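UDP-glucose:anthocyanidin 3-O-glucosyltransferase (Clitoria ternatea, PDB 4REL) is a plant glycosyltransferase of the GT-B clan, built from two Rossmann-like domains that face each other across a cleft. Local coordinates at residues A[288-293]-A[310-315]; A[280-285]-A[296-301]. One frame throughout, in Å; residues are numbered along the deposited sequence.

Interaction 1 (A[288-293]-A[310-315]); sequences ALEESG and KGFVER
Glu290 and Arg315 join the last turns of helix 279-292 to the short helix 312-315 through a bidentate salt bridge. Its two hydrogen bonds are nearly straight: Arg315 NE gives to Glu290 OE2 at 2.7 Å, and Arg315 NH2 to Glu290 OE1 at 3.0 Å. Each oxygen uses its syn lone pair, and the carboxylate and guanidinium planes lie 15° apart, so the groups meet side-on, edge against edge. An extended glutamate chain reaches across, whereas the arginine bends at chi3 (-53°) and carries its guanidinium back over the start of its own helix.

There a second set of polar contacts fixes the guanidinium. Arg315 NH1 donates to Lys310 O at 3.0 Å, on a carbonyl lone pair, and Gly311 O sits over one guanidinium face. Gly311, the N-cap residue, also accepts the backbone N-H of Arg315 through that same oxygen.

The remaining contact is with an aromatic edge. Phe312 CD1 lies 3.6 Å from Glu290 OE1, and Glu290 CB is in the ring plane, 4.0 Å from Phe312 CE1. Phe312 is buried and packs on Phe296 and Trp298 of strand 296-299, while Arg315 is exposed, so the contact runs from the buried interior to the surface. It is a side-on Arg-Glu bridge between two helices lying over the same face of a parallel sheet in a Rossmann-like domain.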
loop_
_atom_site.group_PDB
_atom_site.type_symbol
_atom_site.label_atom_id
_atom_site.label_comp_id
_atom_site.label_asym_id
_atom_site.label_seq_id
_atom_site.Cartn_x
_atom_site.Cartn_y
_atom_site.Cartn_z
ATOM N N ALA A 288 21.658 -3.206 16.365
ATOM C CA ALA A 288 20.810 -2.376 17.224
ATOM C C ALA A 288 19.818 -3.239 17.985
ATOM O O ALA A 288 19.594 -3.037 19.172
ATOM C CB ALA A 288 20.075 -1.328 16.412
ATOM N N LEU A 289 19.218 -4.201 17.299
ATOM C CA LEU A 289 18.270 -5.087 17.966
ATOM C C LEU A 289 18.955 -5.836 19.099
ATOM O O LEU A 289 18.445 -5.877 20.220
ATOM C CB LEU A 289 17.644 -6.069 16.970
ATOM C CG LEU A 289 16.542 -5.516 16.068
ATOM C CD1 LEU A 289 16.085 -6.589 15.075
ATOM C CD2 LEU A 289 15.360 -5.012 16.883
ATOM N N GLU A 290 20.125 -6.405 18.821
ATOM C CA GLU A 290 20.846 -7.153 19.849
ATOM C C GLU A 290 21.249 -6.251 21.012
ATOM O O GLU A 290 21.052 -6.597 22.175
ATOM C CB GLU A 290 22.094 -7.843 19.274
ATOM C CG GLU A 290 22.879 -8.601 20.335
ATOM C CD GLU A 290 23.944 -9.512 19.762
ATOM O OE1 GLU A 290 24.165 -9.496 18.530
ATOM O OE2 GLU A 290 24.558 -10.262 20.553
ATOM N N GLU A 291 21.814 -5.092 20.694
ATOM C CA GLU A 291 22.303 -4.198 21.734
ATOM C C GLU A 291 21.158 -3.641 22.578
ATOM O O GLU A 291 21.326 -3.410 23.773
ATOM C CB GLU A 291 23.138 -3.065 21.127
ATOM C CG GLU A 291 24.298 -2.617 22.001
ATOM C CD GLU A 291 24.124 -1.206 22.533
ATOM O OE1 GLU A 291 23.762 -0.308 21.741
ATOM O OE2 GLU A 291 24.349 -0.996 23.745
ATOM N N SER A 292 19.989 -3.460 21.964
ATOM C CA SER A 292 18.844 -2.861 22.648
ATOM C C SER A 292 18.344 -3.719 23.796
ATOM O O SER A 292 17.811 -3.195 24.774
ATOM C CB SER A 292 17.696 -2.574 21.673
ATOM O OG SER A 292 16.962 -3.748 21.370
ATOM N N GLY A 293 18.511 -5.035 23.671
ATOM C CA GLY A 293 18.026 -5.968 24.674
ATOM C C GLY A 293 16.528 -6.229 24.621
ATOM O O GLY A 293 16.016 -7.037 25.400
ATOM N N LYS A 310 27.875 -12.613 12.456
ATOM C CA LYS A 310 28.084 -13.977 12.921
ATOM C C LYS A 310 27.625 -14.125 14.375
ATOM O O LYS A 310 27.992 -13.325 15.235
ATOM C CB LYS A 310 29.558 -14.377 12.797
ATOM C CG LYS A 310 29.819 -15.802 13.254
ATOM C CD LYS A 310 31.269 -16.222 13.085
ATOM C CE LYS A 310 31.424 -17.703 13.402
ATOM N NZ LYS A 310 32.844 -18.141 13.411
ATOM N N GLY A 311 26.795 -15.137 14.634
ATOM C CA GLY A 311 26.322 -15.404 15.979
ATOM C C GLY A 311 25.147 -14.562 16.451
ATOM O O GLY A 311 24.625 -14.791 17.548
ATOM N N PHE A 312 24.729 -13.588 15.649
ATOM C CA PHE A 312 23.635 -12.709 16.064
ATOM C C PHE A 312 22.340 -13.476 16.350
ATOM O O PHE A 312 21.708 -13.273 17.389
ATOM C CB PHE A 312 23.390 -11.600 15.030
ATOM C CG PHE A 312 21.992 -11.028 15.075
ATOM C CD1 PHE A 312 21.613 -10.160 16.090
ATOM C CD2 PHE A 312 21.067 -11.357 14.097
ATOM C CE1 PHE A 312 20.321 -9.640 16.140
ATOM C CE2 PHE A 312 19.776 -10.837 14.136
ATOM C CZ PHE A 312 19.405 -9.986 15.158
ATOM N N VAL A 313 21.923 -14.339 15.430
ATOM C CA VAL A 313 20.668 -15.055 15.629
ATOM C C VAL A 313 20.780 -15.974 16.838
ATOM O O VAL A 313 19.871 -16.054 17.664
ATOM C CB VAL A 313 20.265 -15.885 14.393
ATOM C CG1 VAL A 313 18.990 -16.635 14.668
ATOM C CG2 VAL A 313 20.072 -14.977 13.183
ATOM N N GLU A 314 21.908 -16.667 16.936
ATOM C CA GLU A 314 22.145 -17.571 18.053
ATOM C C GLU A 314 22.157 -16.841 19.401
ATOM O O GLU A 314 21.485 -17.266 20.347
ATOM C CB GLU A 314 23.454 -18.344 17.845
ATOM C CG GLU A 314 23.685 -19.423 18.879
ATOM C CD GLU A 314 24.853 -20.330 18.527
ATOM O OE1 GLU A 314 25.316 -20.291 17.364
ATOM O OE2 GLU A 314 25.296 -21.088 19.417
ATOM N N ARG A 315 22.899 -15.742 19.493
ATOM C CA ARG A 315 22.983 -14.999 20.752
ATOM C C ARG A 315 21.636 -14.395 21.188
ATOM O O ARG A 315 21.369 -14.276 22.385
ATOM C CB ARG A 315 24.059 -13.906 20.692
ATOM C CG ARG A 315 25.501 -14.418 20.666
ATOM C CD ARG A 315 26.479 -13.242 20.757
ATOM N NE ARG A 315 26.194 -12.233 19.739
ATOM C CZ ARG A 315 26.766 -12.195 18.541
ATOM N NH1 ARG A 315 27.673 -13.105 18.201
ATOM N NH2 ARG A 315 26.431 -11.248 17.677
#

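Interaction 2 (A[280-285]-A[296-301]); sequences QEVVAV and FVWALK
Trp298 reaches from strand 296-299 to helix 279-292 and brings its six-membered ring up to Val282 and Val285. The CB bond already points at the helix, and with CG anti to the backbone N (chi1 -175°) the indole extends straight on from the strand. Contact starts at the ring fusion, where Trp298 CE2 lies 3.9 Å from Val285 CG1. Farther out, Trp298 CZ2 comes to 3.5 Å from the same methyl and also meets Val285 CB. Val285 CG1 thus stands over the face in a CH-pi contact, 3.6 Å from the centroid of the Trp298 six-membered ring and 18° off its normal.

The outermost atom, Trp298 CH2, is met twice: from over the face by Val285 CG1, and at the edge by Val282 O, 3.5 Å away and near the ring plane. Val282 CG1 is 3.9 Å from Trp298 CH2. On the opposite face Leu300 CD2 lies above the rim of the ring, so the indole is held between Val285 and Leu300. Leu300 CD1 reaches Val282 CG1 more loosely, at 4.5 Å.

All four residues are buried. Trp298 also touches Val269 of strand 266-270 and Ala286 of helix 279-292, and its ring meets that of Phe271. The contact packs the helix of the beta-alpha-beta unit 266-270, 279-292, 296-299 against the strand that follows it.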
loop_
_atom_site.group_PDB
_atom_site.type_symbol
_atom_site.label_atom_id
_atom_site.label_comp_id
_atom_site.label_asym_id
_atom_site.label_seq_id
_atom_site.Cartn_x
_atom_site.Cartn_y
_atom_site.Cartn_z
ATOM N N GLN A 280 24.581 -3.055 4.594
ATOM C CA GLN A 280 25.083 -2.389 5.790
ATOM C C GLN A 280 23.950 -1.970 6.735
ATOM O O GLN A 280 24.139 -1.907 7.947
ATOM C CB GLN A 280 25.978 -1.190 5.430
ATOM C CG GLN A 280 25.300 -0.084 4.619
ATOM C CD GLN A 280 25.452 -0.263 3.116
ATOM O OE1 GLN A 280 25.483 -1.387 2.605
ATOM N NE2 GLN A 280 25.548 0.852 2.399
ATOM N N GLU A 281 22.769 -1.697 6.189
ATOM C CA GLU A 281 21.626 -1.376 7.044
ATOM C C GLU A 281 21.018 -2.619 7.675
ATOM O O GLU A 281 20.501 -2.559 8.796
ATOM C CB GLU A 281 20.570 -0.569 6.284
ATOM C CG GLU A 281 20.939 0.885 6.185
ATOM C CD GLU A 281 19.887 1.715 5.518
ATOM O OE1 GLU A 281 20.122 2.145 4.373
ATOM O OE2 GLU A 281 18.830 1.959 6.140
ATOM N N VAL A 282 21.076 -3.742 6.965
ATOM C CA VAL A 282 20.647 -5.009 7.554
ATOM C C VAL A 282 21.532 -5.314 8.762
ATOM O O VAL A 282 21.039 -5.675 9.832
ATOM C CB VAL A 282 20.716 -6.170 6.552
ATOM C CG1 VAL A 282 20.302 -7.471 7.225
ATOM C CG2 VAL A 282 19.828 -5.882 5.354
ATOM N N VAL A 283 22.841 -5.157 8.591
ATOM C CA VAL A 283 23.774 -5.347 9.695
ATOM C C VAL A 283 23.465 -4.390 10.847
ATOM O O VAL A 283 23.451 -4.793 12.005
ATOM C CB VAL A 283 25.239 -5.146 9.258
ATOM C CG1 VAL A 283 26.158 -5.128 10.477
ATOM C CG2 VAL A 283 25.655 -6.236 8.282
ATOM N N ALA A 284 23.219 -3.122 10.517
ATOM C CA ALA A 284 22.895 -2.118 11.527
ATOM C C ALA A 284 21.637 -2.476 12.311
ATOM O O ALA A 284 21.587 -2.296 13.532
ATOM C CB ALA A 284 22.736 -0.738 10.888
ATOM N N VAL A 285 20.622 -2.965 11.607
ATOM C CA VAL A 285 19.386 -3.390 12.262
ATOM C C VAL A 285 19.675 -4.515 13.253
ATOM O O VAL A 285 19.247 -4.456 14.411
ATOM C CB VAL A 285 18.325 -3.818 11.235
ATOM C CG1 VAL A 285 17.177 -4.576 11.911
ATOM C CG2 VAL A 285 17.801 -2.586 10.485
ATOM N N PHE A 296 12.126 -9.097 20.137
ATOM C CA PHE A 296 11.823 -8.702 18.770
ATOM C C PHE A 296 11.400 -9.877 17.908
ATOM O O PHE A 296 11.771 -11.020 18.173
ATOM C CB PHE A 296 13.032 -7.982 18.133
ATOM C CG PHE A 296 14.264 -8.848 18.005
ATOM C CD1 PHE A 296 14.455 -9.658 16.888
ATOM C CD2 PHE A 296 15.241 -8.838 18.995
ATOM C CE1 PHE A 296 15.598 -10.460 16.767
ATOM C CE2 PHE A 296 16.382 -9.625 18.877
ATOM C CZ PHE A 296 16.560 -10.443 17.765
ATOM N N VAL A 297 10.595 -9.584 16.890
ATOM C CA VAL A 297 10.307 -10.527 15.824
ATOM C C VAL A 297 10.698 -9.818 14.540
ATOM O O VAL A 297 10.177 -8.750 14.239
ATOM C CB VAL A 297 8.817 -10.872 15.753
ATOM C CG1 VAL A 297 8.563 -11.823 14.580
ATOM C CG2 VAL A 297 8.357 -11.517 17.050
ATOM N N TRP A 298 11.631 -10.398 13.793
ATOM C CA TRP A 298 12.114 -9.768 12.570
ATOM C C TRP A 298 11.767 -10.678 11.401
ATOM O O TRP A 298 12.256 -11.811 11.319
ATOM C CB TRP A 298 13.630 -9.548 12.668
ATOM C CG TRP A 298 14.278 -8.804 11.525
ATOM C CD1 TRP A 298 13.665 -8.268 10.424
ATOM C CD2 TRP A 298 15.678 -8.506 11.389
ATOM N NE1 TRP A 298 14.602 -7.647 9.616
ATOM C CE2 TRP A 298 15.843 -7.792 10.182
ATOM C CE3 TRP A 298 16.808 -8.785 12.168
ATOM C CZ2 TRP A 298 17.087 -7.350 9.738
ATOM C CZ3 TRP A 298 18.048 -8.349 11.724
ATOM C CH2 TRP A 298 18.177 -7.641 10.521
ATOM N N ALA A 299 10.887 -10.196 10.523
ATOM C CA ALA A 299 10.548 -10.921 9.311
ATOM C C ALA A 299 11.571 -10.497 8.282
ATOM O O ALA A 299 11.584 -9.340 7.851
ATOM C CB ALA A 299 9.140 -10.576 8.850
ATOM N N LEU A 300 12.444 -11.437 7.923
ATOM C CA LEU A 300 13.615 -11.174 7.100
ATOM C C LEU A 300 13.733 -12.258 6.027
ATOM O O LEU A 300 13.683 -13.452 6.341
ATOM C CB LEU A 300 14.875 -11.179 7.984
ATOM C CG LEU A 300 16.240 -10.990 7.317
ATOM C CD1 LEU A 300 16.390 -9.579 6.775
ATOM C CD2 LEU A 300 17.371 -11.294 8.288
ATOM N N LYS A 301 13.893 -11.850 4.768
ATOM C CA LYS A 301 14.089 -12.814 3.685
ATOM C C LYS A 301 15.277 -13.733 3.937
ATOM O O LYS A 301 16.341 -13.301 4.392
ATOM C CB LYS A 301 14.262 -12.114 2.332
ATOM C CG LYS A 301 12.965 -11.611 1.725
ATOM C CD LYS A 301 13.179 -11.058 0.320
ATOM C CE LYS A 301 11.922 -10.361 -0.195
ATOM N NZ LYS A 301 12.130 -9.685 -1.511
#

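Overall arrangement
From the N terminus, helix 279-292 supplies the first segment of both contacts: residues 280-285 for interaction 2, then 288-293 for interaction 1. The chain turns back into strand 296-299, where interaction 2 closes a loop of 10 residues, and runs on to helix 312-315, where interaction 1 closes one of 16. Their segments alternate, so the loops cross rather than nest. With centres about 10 Å apart, the contacts merge through packing of Leu289 and Phe312 on Phe296 and Trp298. Together they tie the crossover helix 279-292 and the short helix 312-315 to strand 296-299 of the six-stranded parallel sheet, and to each other.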